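Local coordinates for hypothetical signal peptide protein (Sinorhizobium meliloti, PDB 3PJY) that is of unknown function but belongs to the small, strand-rich DUF192 family and has been suggested to be a transcription regulator, at residues M61-K64 / N65-L68; L116-S119 / P120-L124. One frame throughout, in Å; residues are numbered along the deposited sequence.

Contact 1: M61-K64 / N65-L68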
HETATM    1  N   MSE B  61     -14.475 -21.549   7.146  1.00 16.81           N
HETATM    2  CA  MSE B  61     -15.163 -20.304   6.858  1.00 16.27           C
HETATM    3  C   MSE B  61     -16.464 -20.587   6.132  1.00 15.70           C
HETATM    4  O   MSE B  61     -16.636 -21.634   5.543  1.00 16.52           O
HETATM    5  CB  MSE B  61     -14.287 -19.454   5.952  1.00 17.68           C
HETATM    6  CG  MSE B  61     -12.857 -19.214   6.429  1.00 17.71           C
HETATM    7 SE   MSE B  61     -12.732 -18.125   8.024  0.75 17.12          SE
HETATM    8  CE  MSE B  61     -13.298 -16.456   7.337  1.00 20.99           C
ATOM      9  N   TRP B  62     -17.363 -19.627   6.220  1.00 14.89           N
ATOM     10  CA  TRP B  62     -18.607 -19.664   5.435  1.00 15.73           C
ATOM     11  C   TRP B  62     -19.123 -18.275   5.132  1.00 16.55           C
ATOM     12  O   TRP B  62     -18.522 -17.260   5.540  1.00 19.28           O
ATOM     13  CB  TRP B  62     -19.661 -20.556   6.118  1.00 16.82           C
ATOM     14  CG  TRP B  62     -20.231 -20.058   7.452  1.00 16.53           C
ATOM     15  CD1 TRP B  62     -19.890 -18.933   8.126  1.00 19.38           C
ATOM     16  CD2 TRP B  62     -21.204 -20.729   8.276  1.00 19.35           C
ATOM     17  NE1 TRP B  62     -20.597 -18.842   9.317  1.00 18.88           N
ATOM     18  CE2 TRP B  62     -21.386 -19.947   9.430  1.00 21.18           C
ATOM     19  CE3 TRP B  62     -21.917 -21.909   8.148  1.00 26.11           C
ATOM     20  CZ2 TRP B  62     -22.298 -20.300  10.447  1.00 23.93           C
ATOM     21  CZ3 TRP B  62     -22.816 -22.269   9.169  1.00 29.14           C
ATOM     22  CH2 TRP B  62     -22.985 -21.475  10.295  1.00 29.42           C
HETATM   23  N   MSE B  63     -20.257 -18.227   4.434  1.00 16.64           N
HETATM   24  CA  MSE B  63     -20.854 -16.992   3.945  1.00 17.14           C
HETATM   25  C   MSE B  63     -22.228 -16.695   4.536  1.00 16.53           C
HETATM   26  O   MSE B  63     -22.997 -15.906   4.003  1.00 18.04           O
HETATM   27  CB  MSE B  63     -20.884 -16.975   2.422  1.00 17.13           C
HETATM   28  CG  MSE B  63     -19.505 -17.024   1.779  1.00 14.39           C
HETATM   29 SE   MSE B  63     -18.563 -15.381   1.977  0.75 15.17          SE
HETATM   30  CE  MSE B  63     -19.527 -14.490   0.652  1.00 16.68           C
ATOM     31  N   LYS B  64     -22.504 -17.322   5.664  1.00 17.55           N
ATOM     32  CA  LYS B  64     -23.754 -17.077   6.358  1.00 17.76           C
ATOM     33  C   LYS B  64     -23.918 -15.582   6.652  1.00 17.61           C
ATOM     34  O   LYS B  64     -22.987 -14.912   7.128  1.00 17.67           O
ATOM     35  CB  LYS B  64     -23.784 -17.836   7.662  1.00 19.06           C
ATOM     36  CG  LYS B  64     -25.153 -17.739   8.329  1.00 27.14           C
ATOM     37  CD  LYS B  64     -25.182 -18.442   9.633  1.00 33.38           C
ATOM     38  CE  LYS B  64     -26.611 -18.464  10.169  1.00 42.70           C
ATOM     39  NZ  LYS B  64     -26.558 -18.779  11.581  1.00 42.68           N
ATOM     40  N   ASN B  65     -25.085 -15.091   6.253  1.00 18.68           N
ATOM     41  CA  ASN B  65     -25.465 -13.676   6.416  1.00 17.89           C
ATOM     42  C   ASN B  65     -24.559 -12.678   5.713  1.00 18.65           C
ATOM     43  O   ASN B  65     -24.589 -11.465   6.016  1.00 19.05           O
ATOM     44  CB  ASN B  65     -25.577 -13.292   7.902  1.00 18.36           C
ATOM     45  CG  ASN B  65     -26.620 -14.093   8.648  1.00 20.58           C
ATOM     46  OD1 ASN B  65     -27.650 -14.464   8.074  1.00 23.20           O
ATOM     47  ND2 ASN B  65     -26.358 -14.379   9.912  1.00 21.49           N
ATOM     48  N   THR B  66     -23.720 -13.159   4.793  1.00 17.71           N
ATOM     49  CA  THR B  66     -22.755 -12.292   4.099  1.00 17.28           C
ATOM     50  C   THR B  66     -23.301 -11.981   2.723  1.00 17.66           C
ATOM     51  O   THR B  66     -23.595 -12.893   1.919  1.00 18.59           O
ATOM     52  CB  THR B  66     -21.384 -12.938   4.022  1.00 18.00           C
ATOM     53  OG1 THR B  66     -20.899 -13.162   5.360  1.00 20.27           O
ATOM     54  CG2 THR B  66     -20.396 -12.060   3.316  1.00 17.21           C
ATOM     55  N   TYR B  67     -23.490 -10.680   2.444  1.00 16.73           N
ATOM     56  CA  TYR B  67     -24.072 -10.184   1.205  1.00 16.94           C
ATOM     57  C   TYR B  67     -23.039  -9.931   0.100  1.00 18.11           C
ATOM     58  O   TYR B  67     -23.353 -10.037  -1.084  1.00 21.28           O
ATOM     59  CB  TYR B  67     -24.841  -8.895   1.479  1.00 19.18           C
ATOM     60  CG  TYR B  67     -26.127  -9.059   2.275  1.00 20.57           C
ATOM     61  CD1 TYR B  67     -26.099  -9.437   3.573  1.00 23.61           C
ATOM     62  CD2 TYR B  67     -27.383  -8.832   1.679  1.00 28.61           C
ATOM     63  CE1 TYR B  67     -27.270  -9.617   4.322  1.00 24.59           C
ATOM     64  CE2 TYR B  67     -28.578  -8.975   2.449  1.00 28.04           C
ATOM     65  CZ  TYR B  67     -28.476  -9.375   3.767  1.00 31.37           C
ATOM     66  OH  TYR B  67     -29.569  -9.551   4.579  1.00 34.52           O
ATOM     67  N   LEU B  68     -21.836  -9.522   0.495  1.00 17.80           N
ATOM     68  CA  LEU B  68     -20.762  -9.197  -0.455  1.00 18.33           C
ATOM     69  C   LEU B  68     -20.159 -10.514  -0.939  1.00 16.51           C
ATOM     70  O   LEU B  68     -19.770 -11.340  -0.105  1.00 17.65           O
ATOM     71  CB  LEU B  68     -19.631  -8.437   0.259  1.00 18.89           C
ATOM     72  CG  LEU B  68     -19.962  -7.009   0.755  1.00 22.18           C
ATOM     73  CD1 LEU B  68     -18.863  -6.536   1.716  1.00 27.30           C
ATOM     74  CD2 LEU B  68     -20.082  -6.115  -0.452  1.00 24.53           C
TER
HETATM   75  O   HOH W   1     -20.333 -15.229   7.231  1.00 35.51           O
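M63 and T66 are the two ends of a type II beta turn, with K64 and N65 at its corners, in the loop that leads from strand 60-61 to strand 70-75. The turn is closed by T66 N, which donates to M63 O at 2.9 Å. N65 suits the third position because its positive phi of 60° is one that asparagine tolerates better than most residues.

The tight side is the one where M63 and T66 bury their side chains. The selenomethionine side chain of M63 is bent at both chi2 and chi3 (-72° and -77°), which folds its methyl back against the returning chain. There M63 CE lies 3.7 Å from the methyl CG2 of T66, and it also comes within 3.2 Å of L68 O. The same flexible side chain packs on L70 and M72 of strand 70-75, so it seats the turn against the sheet.

The other side is looser and partly exposed. K64 runs out fully extended beside N65, both pointing the same way, with K64 CG 3.9 Å from N65 ND2; long aliphatic carbons and an amide suit a boundary with solvent. At its base, K64 CB lies over one face of the W62 ring, offset toward the rim. One water bridges three polar atoms here: it donates to K64 O and, at longer range, to W62 O, while it accepts a hydrogen bond from T66 OG1 at 2.8 Å.

Contact 2: L116-S119 / P120-L124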
ATOM      1  N   LEU B 116      -5.367  -8.279  -8.770  1.00 19.03           N
ATOM      2  CA  LEU B 116      -4.019  -8.022  -8.221  1.00 20.35           C
ATOM      3  C   LEU B 116      -2.960  -9.012  -8.723  1.00 19.17           C
ATOM      4  O   LEU B 116      -1.786  -8.842  -8.402  1.00 22.66           O
ATOM      5  CB  LEU B 116      -4.077  -7.965  -6.705  1.00 18.34           C
ATOM      6  CG  LEU B 116      -4.973  -6.881  -6.082  1.00 19.97           C
ATOM      7  CD1 LEU B 116      -4.848  -6.970  -4.531  1.00 21.45           C
ATOM      8  CD2 LEU B 116      -4.608  -5.497  -6.617  1.00 23.29           C
ATOM      9  N   GLY B 117      -3.380 -10.011  -9.487  1.00 19.44           N
ATOM     10  CA  GLY B 117      -2.459 -11.027 -10.016  1.00 22.06           C
ATOM     11  C   GLY B 117      -1.808 -11.860  -8.924  1.00 19.57           C
ATOM     12  O   GLY B 117      -0.606 -12.161  -8.977  1.00 20.23           O
ATOM     13  N   VAL B 118      -2.603 -12.190  -7.917  1.00 17.97           N
ATOM     14  CA  VAL B 118      -2.166 -12.991  -6.777  1.00 18.08           C
ATOM     15  C   VAL B 118      -2.416 -14.466  -6.990  1.00 20.37           C
ATOM     16  O   VAL B 118      -3.382 -14.851  -7.624  1.00 21.41           O
ATOM     17  CB  VAL B 118      -2.878 -12.454  -5.514  1.00 15.87           C
ATOM     18  CG1 VAL B 118      -2.623 -13.378  -4.277  1.00 18.66           C
ATOM     19  CG2 VAL B 118      -2.387 -11.074  -5.225  1.00 17.39           C
ATOM     20  N   SER B 119      -1.481 -15.301  -6.506  1.00 20.06           N
ATOM     21  CA  SER B 119      -1.529 -16.750  -6.638  1.00 19.94           C
ATOM     22  C   SER B 119      -1.147 -17.387  -5.313  1.00 18.97           C
ATOM     23  O   SER B 119      -0.464 -16.797  -4.527  1.00 18.36           O
ATOM     24  CB  SER B 119      -0.482 -17.260  -7.656  1.00 23.20           C
ATOM     25  OG  SER B 119      -0.469 -16.534  -8.882  1.00 27.39           O
ATOM     26  N   PRO B 120      -1.529 -18.644  -5.081  1.00 18.53           N
ATOM     27  CA  PRO B 120      -0.952 -19.368  -3.971  1.00 19.37           C
ATOM     28  C   PRO B 120       0.555 -19.336  -4.017  1.00 19.66           C
ATOM     29  O   PRO B 120       1.158 -19.440  -5.112  1.00 20.85           O
ATOM     30  CB  PRO B 120      -1.504 -20.787  -4.165  1.00 20.85           C
ATOM     31  CG  PRO B 120      -2.722 -20.587  -4.942  1.00 22.37           C
ATOM     32  CD  PRO B 120      -2.384 -19.499  -5.925  1.00 22.43           C
ATOM     33  N   GLY B 121       1.168 -19.184  -2.850  1.00 19.70           N
ATOM     34  CA  GLY B 121       2.583 -19.055  -2.720  1.00 19.56           C
ATOM     35  C   GLY B 121       3.050 -17.620  -2.624  1.00 18.39           C
ATOM     36  O   GLY B 121       4.188 -17.366  -2.183  1.00 21.07           O
ATOM     37  N   ASP B 122       2.184 -16.679  -3.007  1.00 16.75           N
ATOM     38  CA  ASP B 122       2.457 -15.274  -2.746  1.00 17.05           C
ATOM     39  C   ASP B 122       2.348 -14.982  -1.235  1.00 17.83           C
ATOM     40  O   ASP B 122       2.062 -15.887  -0.453  1.00 18.75           O
ATOM     41  CB  ASP B 122       1.514 -14.406  -3.577  1.00 15.67           C
ATOM     42  CG  ASP B 122       1.772 -14.527  -5.099  1.00 20.31           C
ATOM     43  OD1 ASP B 122       2.860 -15.020  -5.513  1.00 21.52           O
ATOM     44  OD2 ASP B 122       0.889 -14.042  -5.881  1.00 20.40           O
ATOM     45  N   ARG B 123       2.657 -13.762  -0.802  1.00 15.94           N
ATOM     46  CA  ARG B 123       2.724 -13.464   0.620  1.00 17.29           C
ATOM     47  C   ARG B 123       2.012 -12.196   1.044  1.00 18.47           C
ATOM     48  O   ARG B 123       1.911 -11.254   0.280  1.00 18.79           O
ATOM     49  CB  ARG B 123       4.141 -13.473   1.131  1.00 25.61           C
ATOM     50  CG  ARG B 123       5.049 -12.439   0.690  1.00 32.77           C
ATOM     51  CD  ARG B 123       6.492 -12.920   1.092  1.00 50.04           C
ATOM     52  NE  ARG B 123       7.520 -11.893   0.885  1.00 58.83           N
ATOM     53  CZ  ARG B 123       8.222 -11.705  -0.236  1.00 62.02           C
ATOM     54  NH1 ARG B 123       8.035 -12.463  -1.323  1.00 54.07           N
ATOM     55  NH2 ARG B 123       9.122 -10.724  -0.271  1.00 70.89           N
ATOM     56  N   LEU B 124       1.450 -12.261   2.247  1.00 16.67           N
ATOM     57  CA  LEU B 124       0.945 -11.098   2.943  1.00 16.97           C
ATOM     58  C   LEU B 124       1.968 -10.648   3.971  1.00 18.86           C
ATOM     59  O   LEU B 124       2.578 -11.463   4.695  1.00 19.34           O
ATOM     60  CB  LEU B 124      -0.392 -11.430   3.625  1.00 19.40           C
ATOM     61  CG  LEU B 124      -1.108 -10.219   4.272  1.00 20.38           C
ATOM     62  CD1 LEU B 124      -1.647  -9.311   3.196  1.00 21.49           C
ATOM     63  CD2 LEU B 124      -2.280 -10.774   5.139  1.00 25.80           C
TER
HETATM   64  O   HOH W   2       1.081 -14.246  -8.528  1.00 21.63           O
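D122 and S119 hold each other by two hydrogen bonds across a type II beta turn, which carries the chain from the end of helix 112-116 into strand 123-126. One is the turn's own backbone bond, D122 N to S119 O at 3.1 Å. The other runs the opposite way: S119 N gives its hydrogen to D122 OD2 at 2.8 Å, approaching from above the carboxylate plane, 53° out of it. With CG anti to its carbonyl carbon (chi1 -66°), D122 folds its carboxylate back over the start of the turn. Aspartate is well chosen here, being short enough to reach the backbone and able to accept several bonds at once. Its other oxygen, OD1, accepts from A15 N in the loop after strand 6-13.

Around this pair, a water donates to D122 OD2 and to G117 O, 2.7 Å from each, and accepts a hydrogen bond from S119 OG. The hydroxyl of S119 thus reaches the carboxylate through water. V118 borders the same oxygen with carbon, its CA 3.4 Å from D122 OD2, while its branched side chain turns to I81 and I84 of strand 81-88.

The corner residues set the shape. P120 has a ring-restricted phi that matches the second position, and G121 takes a positive phi of 97°, a backbone shape that brings the preceding carbonyl close and suits a residue with no CB. G117, also at positive phi, ends the helix in a Schellman motif and sends the chain toward the turn. At the junction of S119 and P120, the trans peptide puts the proline ring on the CA side of S119, and P120 CD lies a snug 3.4 Å from S119 CB.

Contact 1 comes first along the chain and contact 2 well after it; the two lie on opposite sides of the chain's centre, with their own centres 23 Å apart and nearest atoms about 13 Å apart. Each is a type II turn delivering the chain into a strand of the seven-stranded mixed sheet. Residues 61-68 lead into strand 70-75, and residues 116-124 into strand 123-126, outermost within the chain. Strand 81-88, the other outermost strand, links them indirectly: it pairs with strand 70-75, and its first residue, I81, shares backbone hydrogen bonds with G121 and D122, while V118, P120 and D122 pack on the strand. The two turns thus sit at separate entries into one sheet.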